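Local coordinates for protein probable thioesterase (Thermus thermophilus, PDB 1Z54) that probably hydrolyses fatty acyl-CoA thioesters, as a hotdog-fold member of the 4-hydroxybenzoyl-CoA thioesterase family, at residues I7-R10 with Y11-D15; G18-H21 with H22-A26; A65-R68 with F69-V73; A116-P119 with E120-R124. One frame throughout, in Å; residues are numbered along the deposited sequence.

Contact 1 (I7-R10 with Y11-D15); sequences IKVR and YAETD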
loop_
_atom_site.group_PDB
_atom_site.type_symbol
_atom_site.label_atom_id
_atom_site.label_comp_id
_atom_site.label_asym_id
_atom_site.label_seq_id
_atom_site.Cartn_x
_atom_site.Cartn_y
_atom_site.Cartn_z
ATOM N N ILE A 7 -12.881 -1.273 -11.599
ATOM C CA ILE A 7 -11.547 -0.960 -11.100
ATOM C C ILE A 7 -10.469 -1.600 -11.959
ATOM O O ILE A 7 -10.408 -2.824 -12.089
ATOM C CB ILE A 7 -11.378 -1.442 -9.633
ATOM C CG1 ILE A 7 -12.313 -0.653 -8.712
ATOM C CG2 ILE A 7 -9.935 -1.274 -9.183
ATOM C CD1 ILE A 7 -12.236 -1.068 -7.244
ATOM N N LYS A 8 -9.624 -0.768 -12.557
ATOM C CA LYS A 8 -8.528 -1.266 -13.377
ATOM C C LYS A 8 -7.378 -1.653 -12.444
ATOM O O LYS A 8 -6.872 -0.816 -11.695
ATOM C CB LYS A 8 -8.068 -0.186 -14.351
ATOM C CG LYS A 8 -6.953 -0.614 -15.292
ATOM C CD LYS A 8 -6.660 0.491 -16.298
ATOM C CE LYS A 8 -5.475 0.165 -17.181
ATOM N NZ LYS A 8 -5.320 1.164 -18.289
ATOM N N VAL A 9 -6.976 -2.921 -12.483
ATOM C CA VAL A 9 -5.890 -3.386 -11.628
ATOM C C VAL A 9 -4.614 -2.598 -11.869
ATOM O O VAL A 9 -4.240 -2.327 -13.010
ATOM C CB VAL A 9 -5.579 -4.878 -11.848
ATOM C CG1 VAL A 9 -4.348 -5.279 -11.015
ATOM C CG2 VAL A 9 -6.782 -5.720 -11.450
ATOM N N ARG A 10 -3.951 -2.224 -10.786
ATOM C CA ARG A 10 -2.702 -1.487 -10.879
ATOM C C ARG A 10 -1.524 -2.445 -10.661
ATOM O O ARG A 10 -1.602 -3.376 -9.855
ATOM C CB ARG A 10 -2.704 -0.336 -9.862
ATOM C CG ARG A 10 -3.153 0.989 -10.496
ATOM C CD ARG A 10 -4.320 1.699 -9.798
ATOM N NE ARG A 10 -3.977 2.210 -8.481
ATOM C CZ ARG A 10 -4.520 3.293 -7.926
ATOM N NH1 ARG A 10 -4.143 3.673 -6.713
ATOM N NH2 ARG A 10 -5.418 4.012 -8.584
ATOM N N TYR A 11 -0.448 -2.222 -11.411
ATOM C CA TYR A 11 0.749 -3.054 -11.343
ATOM C C TYR A 11 1.227 -3.224 -9.900
ATOM O O TYR A 11 1.534 -4.334 -9.462
ATOM C CB TYR A 11 1.866 -2.425 -12.180
ATOM C CG TYR A 11 2.986 -3.378 -12.521
ATOM C CD1 TYR A 11 2.846 -4.298 -13.561
ATOM C CD2 TYR A 11 4.172 -3.388 -11.783
ATOM C CE1 TYR A 11 3.854 -5.206 -13.860
ATOM C CE2 TYR A 11 5.191 -4.297 -12.072
ATOM C CZ TYR A 11 5.022 -5.204 -13.111
ATOM O OH TYR A 11 6.010 -6.121 -13.389
ATOM N N ALA A 12 1.286 -2.115 -9.169
ATOM C CA ALA A 12 1.725 -2.120 -7.776
ATOM C C ALA A 12 0.925 -3.069 -6.885
ATOM O O ALA A 12 1.414 -3.501 -5.847
ATOM C CB ALA A 12 1.645 -0.703 -7.209
ATOM N N GLU A 13 -0.299 -3.394 -7.292
ATOM C CA GLU A 13 -1.158 -4.266 -6.499
ATOM C C GLU A 13 -0.930 -5.776 -6.699
ATOM O O GLU A 13 -1.486 -6.589 -5.971
ATOM C CB GLU A 13 -2.627 -3.884 -6.764
ATOM C CG GLU A 13 -2.849 -2.368 -6.650
ATOM C CD GLU A 13 -4.242 -1.910 -7.055
ATOM O OE1 GLU A 13 -4.764 -2.403 -8.071
ATOM O OE2 GLU A 13 -4.806 -1.035 -6.363
ATOM N N THR A 14 -0.106 -6.151 -7.672
ATOM C CA THR A 14 0.180 -7.567 -7.919
ATOM C C THR A 14 1.276 -8.073 -6.964
ATOM O O THR A 14 2.140 -7.297 -6.545
ATOM C CB THR A 14 0.679 -7.788 -9.363
ATOM O OG1 THR A 14 1.941 -7.130 -9.534
ATOM C CG2 THR A 14 -0.319 -7.236 -10.367
ATOM N N ASP A 15 1.240 -9.361 -6.618
ATOM C CA ASP A 15 2.259 -9.944 -5.739
ATOM C C ASP A 15 3.238 -10.797 -6.556
ATOM O O ASP A 15 3.213 -10.772 -7.791
ATOM C CB ASP A 15 1.619 -10.807 -4.635
ATOM C CG ASP A 15 0.946 -12.065 -5.174
ATOM O OD1 ASP A 15 1.199 -12.445 -6.343
ATOM O OD2 ASP A 15 0.166 -12.684 -4.414
HETATM O O HOH W 1 -6.499 -0.357 -8.868
HETATM O O HOH W 2 -3.034 1.062 -5.442
#
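The carboxylate of Glu13 folds back onto the backbone of Arg10, three residues earlier, and the packing is tightest there. OE1 of Glu13 accepts the amide of Arg10 (N to OE1 2.8 Å) in a fairly straight bond, 163° at the hydrogen, that enters from above the carboxylate plane. In return Glu13 N donates to Arg10 O at 2.9 Å. With CG anti to the carbonyl carbon (chi1 -49°) and an extended chain beyond it, Glu13 runs back along the turn, bringing CD within 3.6 Å of Arg10 CB, while CG1 of Val9 lies 4.1 Å from Glu13 OE1. OE1 is gripped further by the hydroxyl of Tyr28 and by a water that also donates to Lys8 O, so three hydrogen bonds hold this oxygen of the buried Glu13. These paired bonds close the turn by which the first strand of the hotdog fold, 3-8, passes through a short 3-10 segment into the loop ahead of the long helix 24-39. The side of OE2 is looser. Arg10 NE stands 4.0 Å from Glu13 OE2, a long salt bridge held by charge alone, since the oxygen stands off the guanidinium plane and is not addressed by its hydrogens. A second water fills in, accepting from Arg10 NH1 at 3.1 Å and donating to Glu13 OE2 at 2.9 Å. The stronger polar partner of Arg10 lies across the subunit interface: NH1 bridges to Glu13 of the second subunit, whose Arg10 in turn reaches this Glu13.

Contact 2 (G18-H21 with H22-A26); sequences GVVH and HSVYA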
loop_
_atom_site.group_PDB
_atom_site.type_symbol
_atom_site.label_atom_id
_atom_site.label_comp_id
_atom_site.label_asym_id
_atom_site.label_seq_id
_atom_site.Cartn_x
_atom_site.Cartn_y
_atom_site.Cartn_z
ATOM N N GLY A 18 2.084 -13.364 -9.030
ATOM C CA GLY A 18 1.509 -12.781 -10.233
ATOM C C GLY A 18 0.019 -12.473 -10.210
ATOM O O GLY A 18 -0.623 -12.434 -11.262
ATOM N N VAL A 19 -0.535 -12.253 -9.024
ATOM C CA VAL A 19 -1.949 -11.931 -8.893
ATOM C C VAL A 19 -2.114 -10.744 -7.942
ATOM O O VAL A 19 -1.152 -10.333 -7.286
ATOM C CB VAL A 19 -2.743 -13.136 -8.354
ATOM C CG1 VAL A 19 -2.643 -14.303 -9.337
ATOM C CG2 VAL A 19 -2.214 -13.543 -6.987
ATOM N N VAL A 20 -3.315 -10.172 -7.886
ATOM C CA VAL A 20 -3.556 -9.048 -6.986
ATOM C C VAL A 20 -3.397 -9.598 -5.576
ATOM O O VAL A 20 -3.996 -10.620 -5.234
ATOM C CB VAL A 20 -4.980 -8.479 -7.146
ATOM C CG1 VAL A 20 -5.264 -7.470 -6.040
ATOM C CG2 VAL A 20 -5.131 -7.827 -8.525
ATOM N N HIS A 21 -2.589 -8.933 -4.759
ATOM C CA HIS A 21 -2.370 -9.407 -3.398
ATOM C C HIS A 21 -3.675 -9.376 -2.610
ATOM O O HIS A 21 -4.442 -8.418 -2.693
ATOM C CB HIS A 21 -1.304 -8.563 -2.705
ATOM C CG HIS A 21 -0.839 -9.143 -1.407
ATOM N ND1 HIS A 21 -1.325 -8.726 -0.186
ATOM C CD2 HIS A 21 0.059 -10.121 -1.141
ATOM C CE1 HIS A 21 -0.739 -9.417 0.777
ATOM N NE2 HIS A 21 0.106 -10.270 0.224
ATOM N N HIS A 22 -3.918 -10.423 -1.832
ATOM C CA HIS A 22 -5.156 -10.513 -1.075
ATOM C C HIS A 22 -5.484 -9.319 -0.179
ATOM O O HIS A 22 -6.662 -9.073 0.108
ATOM C CB HIS A 22 -5.186 -11.817 -0.271
ATOM C CG HIS A 22 -4.116 -11.918 0.768
ATOM N ND1 HIS A 22 -4.323 -11.567 2.084
ATOM C CD2 HIS A 22 -2.832 -12.339 0.688
ATOM C CE1 HIS A 22 -3.214 -11.772 2.772
ATOM N NE2 HIS A 22 -2.295 -12.241 1.948
ATOM N N SER A 23 -4.475 -8.569 0.267
ATOM C CA SER A 23 -4.762 -7.414 1.126
ATOM C C SER A 23 -5.339 -6.264 0.308
ATOM O O SER A 23 -6.029 -5.397 0.839
ATOM C CB SER A 23 -3.507 -6.928 1.869
ATOM O OG SER A 23 -2.579 -6.290 1.008
ATOM N N VAL A 24 -5.066 -6.269 -0.990
ATOM C CA VAL A 24 -5.557 -5.220 -1.874
ATOM C C VAL A 24 -7.080 -5.226 -2.013
ATOM O O VAL A 24 -7.704 -4.175 -2.155
ATOM C CB VAL A 24 -4.890 -5.347 -3.263
ATOM C CG1 VAL A 24 -5.521 -4.386 -4.260
ATOM C CG2 VAL A 24 -3.409 -5.045 -3.134
ATOM N N TYR A 25 -7.686 -6.406 -1.940
ATOM C CA TYR A 25 -9.135 -6.503 -2.093
ATOM C C TYR A 25 -9.952 -5.619 -1.149
ATOM O O TYR A 25 -10.976 -5.062 -1.550
ATOM C CB TYR A 25 -9.559 -7.965 -1.984
ATOM C CG TYR A 25 -9.173 -8.779 -3.210
ATOM C CD1 TYR A 25 -10.110 -9.066 -4.206
ATOM C CD2 TYR A 25 -7.869 -9.258 -3.374
ATOM C CE1 TYR A 25 -9.761 -9.813 -5.339
ATOM C CE2 TYR A 25 -7.508 -10.005 -4.500
ATOM C CZ TYR A 25 -8.458 -10.282 -5.475
ATOM O OH TYR A 25 -8.107 -11.043 -6.573
ATOM N N ALA A 26 -9.504 -5.461 0.090
ATOM C CA ALA A 26 -10.235 -4.612 1.024
ATOM C C ALA A 26 -10.254 -3.176 0.491
ATOM O O ALA A 26 -11.207 -2.441 0.719
ATOM C CB ALA A 26 -9.587 -4.651 2.408
HETATM O O HOH W 3 -5.800 -12.047 -6.559
#
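The imidazole of His21 overlaps that of His22, the two side chains running alongside each other in the same direction. Their centroids are 4.2 Å apart and their planes 32° askew, an oblique pairing in which each ring meets the other near its rim. With CG anti to the backbone N (chi1 -169°), His21 turns its ring edge to Ser23: ND1 and Ser23 OG are hydrogen-bonded at 3.0 Å, with either able to donate. The far nitrogen, NE2, is held by Glu30 of the fourth subunit, so both ring nitrogens of this buried histidine have partners. Its carbonyl O takes the amide of Val24 at 2.8 Å. On the other flank CG1 of Val20 presses against Val24 CB at 3.5 Å, the two valines crossing at about a right angle, and touches Tyr25 CE2 at 3.7 Å. One water joins the same neighbours through polar atoms, donating to Val20 O at 2.7 Å and hydrogen-bonded to Tyr25 OH at a short 2.5 Å. Together these contacts turn the chain from the loop after the first strand into the long helix that the curved sheet of the hotdog fold wraps around.

Contact 3 (A65-R68 with F69-V73); sequences APAR and FGEVV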
loop_
_atom_site.group_PDB
_atom_site.type_symbol
_atom_site.label_atom_id
_atom_site.label_comp_id
_atom_site.label_asym_id
_atom_site.label_seq_id
_atom_site.Cartn_x
_atom_site.Cartn_y
_atom_site.Cartn_z
ATOM N N ALA A 65 -11.168 -16.782 -7.420
ATOM C CA ALA A 65 -10.310 -16.755 -8.601
ATOM C C ALA A 65 -9.546 -15.447 -8.546
ATOM O O ALA A 65 -10.068 -14.439 -8.075
ATOM C CB ALA A 65 -11.153 -16.839 -9.890
ATOM N N PRO A 66 -8.313 -15.435 -9.055
ATOM C CA PRO A 66 -7.516 -14.210 -9.017
ATOM C C PRO A 66 -7.781 -13.159 -10.075
ATOM O O PRO A 66 -8.341 -13.436 -11.135
ATOM C CB PRO A 66 -6.091 -14.739 -9.098
ATOM C CG PRO A 66 -6.245 -15.877 -10.070
ATOM C CD PRO A 66 -7.534 -16.558 -9.613
ATOM N N ALA A 67 -7.370 -11.937 -9.749
ATOM C CA ALA A 67 -7.472 -10.804 -10.649
ATOM C C ALA A 67 -6.015 -10.587 -11.051
ATOM O O ALA A 67 -5.107 -10.913 -10.287
ATOM C CB ALA A 67 -8.012 -9.582 -9.911
ATOM N N ARG A 68 -5.783 -10.056 -12.242
ATOM C CA ARG A 68 -4.413 -9.837 -12.696
ATOM C C ARG A 68 -4.192 -8.471 -13.330
ATOM O O ARG A 68 -5.143 -7.819 -13.784
ATOM C CB ARG A 68 -4.015 -10.905 -13.717
ATOM C CG ARG A 68 -3.967 -12.317 -13.183
ATOM C CD ARG A 68 -3.200 -13.227 -14.133
ATOM N NE ARG A 68 -3.058 -14.577 -13.592
ATOM C CZ ARG A 68 -4.047 -15.464 -13.522
ATOM N NH1 ARG A 68 -5.258 -15.153 -13.966
ATOM N NH2 ARG A 68 -3.828 -16.660 -12.995
ATOM N N PHE A 69 -2.932 -8.042 -13.356
ATOM C CA PHE A 69 -2.588 -6.778 -13.982
ATOM C C PHE A 69 -2.926 -6.944 -15.457
ATOM O O PHE A 69 -2.578 -7.954 -16.073
ATOM C CB PHE A 69 -1.103 -6.473 -13.838
ATOM C CG PHE A 69 -0.665 -5.268 -14.620
ATOM C CD1 PHE A 69 0.199 -5.398 -15.703
ATOM C CD2 PHE A 69 -1.149 -3.998 -14.290
ATOM C CE1 PHE A 69 0.580 -4.279 -16.451
ATOM C CE2 PHE A 69 -0.780 -2.876 -15.029
ATOM C CZ PHE A 69 0.087 -3.013 -16.113
ATOM N N GLY A 70 -3.598 -5.951 -16.020
ATOM C CA GLY A 70 -3.997 -6.027 -17.409
ATOM C C GLY A 70 -5.506 -6.164 -17.478
ATOM O O GLY A 70 -6.111 -5.924 -18.523
ATOM N N GLU A 71 -6.120 -6.538 -16.358
ATOM C CA GLU A 71 -7.571 -6.717 -16.300
ATOM C C GLU A 71 -8.281 -5.583 -15.577
ATOM O O GLU A 71 -7.654 -4.762 -14.904
ATOM C CB GLU A 71 -7.920 -8.023 -15.583
ATOM C CG GLU A 71 -7.340 -9.283 -16.205
ATOM C CD GLU A 71 -7.510 -10.503 -15.308
ATOM O OE1 GLU A 71 -7.232 -11.630 -15.765
ATOM O OE2 GLU A 71 -7.918 -10.338 -14.139
ATOM N N VAL A 72 -9.602 -5.554 -15.730
ATOM C CA VAL A 72 -10.461 -4.576 -15.079
ATOM C C VAL A 72 -11.475 -5.406 -14.305
ATOM O O VAL A 72 -12.002 -6.386 -14.829
ATOM C CB VAL A 72 -11.191 -3.689 -16.109
ATOM C CG1 VAL A 72 -12.221 -2.827 -15.411
ATOM C CG2 VAL A 72 -10.180 -2.800 -16.847
ATOM N N VAL A 73 -11.728 -5.051 -13.051
ATOM C CA VAL A 73 -12.683 -5.811 -12.251
ATOM C C VAL A 73 -13.902 -4.986 -11.914
ATOM O O VAL A 73 -13.843 -3.757 -11.840
ATOM C CB VAL A 73 -12.081 -6.302 -10.909
ATOM C CG1 VAL A 73 -10.974 -7.288 -11.157
ATOM C CG2 VAL A 73 -11.591 -5.107 -10.096
#
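A type II beta turn runs from Arg68 to Glu71, with Gly70 at its third position in the positive-phi conformation (111°) of that turn, and it is closed by Glu71 N donating to Arg68 O at 3.0 Å. The side chain of Glu71 doubles the closure. Its CG sits anti to the carbonyl carbon (chi1 -58°) and the rest of the chain is extended, which carries OE2 across the mouth of the turn to the amide of Arg68, 2.9 Å from N. That N-H comes from well above the carboxylate plane, 67° out of it, and Ala67 CA lies alongside OE2 at 3.5 Å. OE2 also forms a salt bridge with Arg95, whose NH1 in addition holds the carbonyl of Pro66. In the hotdog fold of this chain the turn feeds strand 72-82, which pairs with the edge strand 3-8, after the chain has left strand 52-63 at the opposite edge of the sheet. Beyond the turn, toward the strand, the contact becomes apolar: Val73 CG1 meets Ala67 CB at 3.9 Å, and Leu100 packs against both residues. Arg68, by contrast, stretches away into an exposed position, its CB brushing Glu71 CD at 3.9 Å while NH1 remains 4.4 Å from Glu71 OE1, too far for a salt bridge.

Contact 4 (A116-P119 with E120-R124); sequences ARIP and EDIYR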
loop_
_atom_site.group_PDB
_atom_site.type_symbol
_atom_site.label_atom_id
_atom_site.label_comp_id
_atom_site.label_asym_id
_atom_site.label_seq_id
_atom_site.Cartn_x
_atom_site.Cartn_y
_atom_site.Cartn_z
ATOM N N ALA A 116 -22.228 6.109 17.856
ATOM C CA ALA A 116 -23.553 6.685 18.018
ATOM C C ALA A 116 -24.479 6.281 16.883
ATOM O O ALA A 116 -24.072 5.590 15.944
ATOM C CB ALA A 116 -23.454 8.198 18.088
ATOM N N ARG A 117 -25.733 6.707 16.983
ATOM C CA ARG A 117 -26.710 6.394 15.953
ATOM C C ARG A 117 -26.361 7.183 14.697
ATOM O O ARG A 117 -25.761 8.257 14.770
ATOM C CB ARG A 117 -28.123 6.782 16.398
ATOM C CG ARG A 117 -28.557 6.242 17.754
ATOM C CD ARG A 117 -30.027 6.558 18.003
ATOM N NE ARG A 117 -30.365 7.928 17.612
ATOM C CZ ARG A 117 -29.860 9.023 18.175
ATOM N NH1 ARG A 117 -28.987 8.927 19.170
ATOM N NH2 ARG A 117 -30.225 10.222 17.740
ATOM N N ILE A 118 -26.731 6.641 13.545
ATOM C CA ILE A 118 -26.487 7.310 12.272
ATOM C C ILE A 118 -27.402 8.536 12.209
ATOM O O ILE A 118 -28.610 8.417 12.394
ATOM C CB ILE A 118 -26.832 6.384 11.094
ATOM C CG1 ILE A 118 -25.922 5.154 11.125
ATOM C CG2 ILE A 118 -26.719 7.140 9.785
ATOM C CD1 ILE A 118 -26.291 4.087 10.127
ATOM N N PRO A 119 -26.835 9.730 11.966
ATOM C CA PRO A 119 -27.676 10.930 11.892
ATOM C C PRO A 119 -28.878 10.742 10.959
ATOM O O PRO A 119 -28.775 10.095 9.919
ATOM C CB PRO A 119 -26.702 12.020 11.416
ATOM C CG PRO A 119 -25.537 11.250 10.830
ATOM C CD PRO A 119 -25.420 10.064 11.739
ATOM N N GLU A 120 -30.011 11.320 11.349
ATOM C CA GLU A 120 -31.263 11.213 10.603
ATOM C C GLU A 120 -31.215 11.340 9.087
ATOM O O GLU A 120 -31.677 10.448 8.377
ATOM C CB GLU A 120 -32.274 12.215 11.152
ATOM C CG GLU A 120 -32.685 11.940 12.582
ATOM C CD GLU A 120 -33.162 10.515 12.780
ATOM O OE1 GLU A 120 -33.945 10.028 11.931
ATOM O OE2 GLU A 120 -32.759 9.884 13.784
ATOM N N ASP A 121 -30.671 12.441 8.583
ATOM C CA ASP A 121 -30.622 12.638 7.140
ATOM C C ASP A 121 -29.857 11.542 6.404
ATOM O O ASP A 121 -30.213 11.182 5.283
ATOM C CB ASP A 121 -30.020 14.006 6.797
ATOM C CG ASP A 121 -28.546 14.104 7.141
ATOM O OD1 ASP A 121 -27.848 14.926 6.511
ATOM O OD2 ASP A 121 -28.089 13.376 8.047
ATOM N N ILE A 122 -28.812 11.007 7.025
ATOM C CA ILE A 122 -28.036 9.945 6.397
ATOM C C ILE A 122 -28.785 8.615 6.518
ATOM O O ILE A 122 -28.773 7.784 5.595
ATOM C CB ILE A 122 -26.648 9.801 7.059
ATOM C CG1 ILE A 122 -25.829 11.074 6.814
ATOM C CG2 ILE A 122 -25.932 8.568 6.515
ATOM C CD1 ILE A 122 -24.472 11.098 7.532
ATOM N N TYR A 123 -29.423 8.417 7.667
ATOM C CA TYR A 123 -30.186 7.200 7.913
ATOM C C TYR A 123 -31.316 7.113 6.895
ATOM O O TYR A 123 -31.524 6.084 6.258
ATOM C CB TYR A 123 -30.771 7.216 9.330
ATOM C CG TYR A 123 -31.620 6.001 9.638
ATOM C CD1 TYR A 123 -31.035 4.761 9.898
ATOM C CD2 TYR A 123 -33.015 6.079 9.611
ATOM C CE1 TYR A 123 -31.815 3.628 10.120
ATOM C CE2 TYR A 123 -33.803 4.953 9.835
ATOM C CZ TYR A 123 -33.198 3.732 10.087
ATOM O OH TYR A 123 -33.976 2.617 10.296
ATOM N N ARG A 124 -32.035 8.217 6.748
ATOM C CA ARG A 124 -33.155 8.311 5.823
ATOM C C ARG A 124 -32.756 7.934 4.392
ATOM O O ARG A 124 -33.428 7.126 3.738
ATOM C CB ARG A 124 -33.702 9.739 5.877
ATOM C CG ARG A 124 -34.971 9.997 5.101
ATOM C CD ARG A 124 -35.523 11.354 5.503
ATOM N NE ARG A 124 -34.535 12.413 5.309
ATOM C CZ ARG A 124 -34.577 13.598 5.914
ATOM N NH1 ARG A 124 -33.634 14.500 5.670
ATOM N NH2 ARG A 124 -35.551 13.879 6.770
HETATM O O HOH W 4 -29.891 9.595 15.108
#
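The start of helix 120-129, the last helix of the chain, is formed here, with Pro119 in the N-cap position. Its carbonyl O accepts the amide of Tyr123 at 2.9 Å, nearly along the C=O axis and with an angle of 160° at the hydrogen, as the first i to i+4 bond of the helix. Ile122 N adds a weak second bond to the same oxygen at 3.0 Å. The proline ring also packs onto the first turn: its CG touches Ile122 CD1 at 3.5 Å, tighter than usual for two carbons. Ile122 reaches it with CG1 and CD1, because CG1 is anti to the carbonyl carbon (chi1 -65°); the other branch, CG2, meets CG2 of Ile118 at 3.7 Å, the two isoleucines crossing at about a right angle. The same Ile118 methyl lies 4.1 Å from Tyr123 CB. Toward the exposed side Glu120 curls back on itself (chi2 -53°), and one water donates to both Ile118 O and Glu120 OE2, each 3.2 Å away. Asp121 OD2 bonds weakly to Ile122 N, while its OD1 makes a salt bridge with Arg50. The apolar residues turn to the sheet: Ile118 rests on Cys109 of strand 98-111 and Leu82 of strand 72-82, whereas Pro119 and Ile122 lean on Val52 of strand 52-63, with Leu42 also packed against Ile122.

How the contacts relate
Contacts 1, 2 and 3 form one cluster at one end of the chain, their centres about 8 to 10 Å apart. Backbone bonds stitch them together: Ile7 N to Val73 O at 2.7 Å joins contact 1 to contact 3, Glu13 O to His21 N at 2.9 Å joins it to contact 2, and Val20 N to Ala67 O at 3.1 Å links contacts 2 and 3. Contacts 1 and 3 both touch the second subunit, contacts 1 and 2 the third; as in relatives, the loop between strand 3-8 and helix 24-39 probably borders the active site. Contact 4 lies beyond the chain's centre, its own centre about 33 to 36 Å from the others, and touches none.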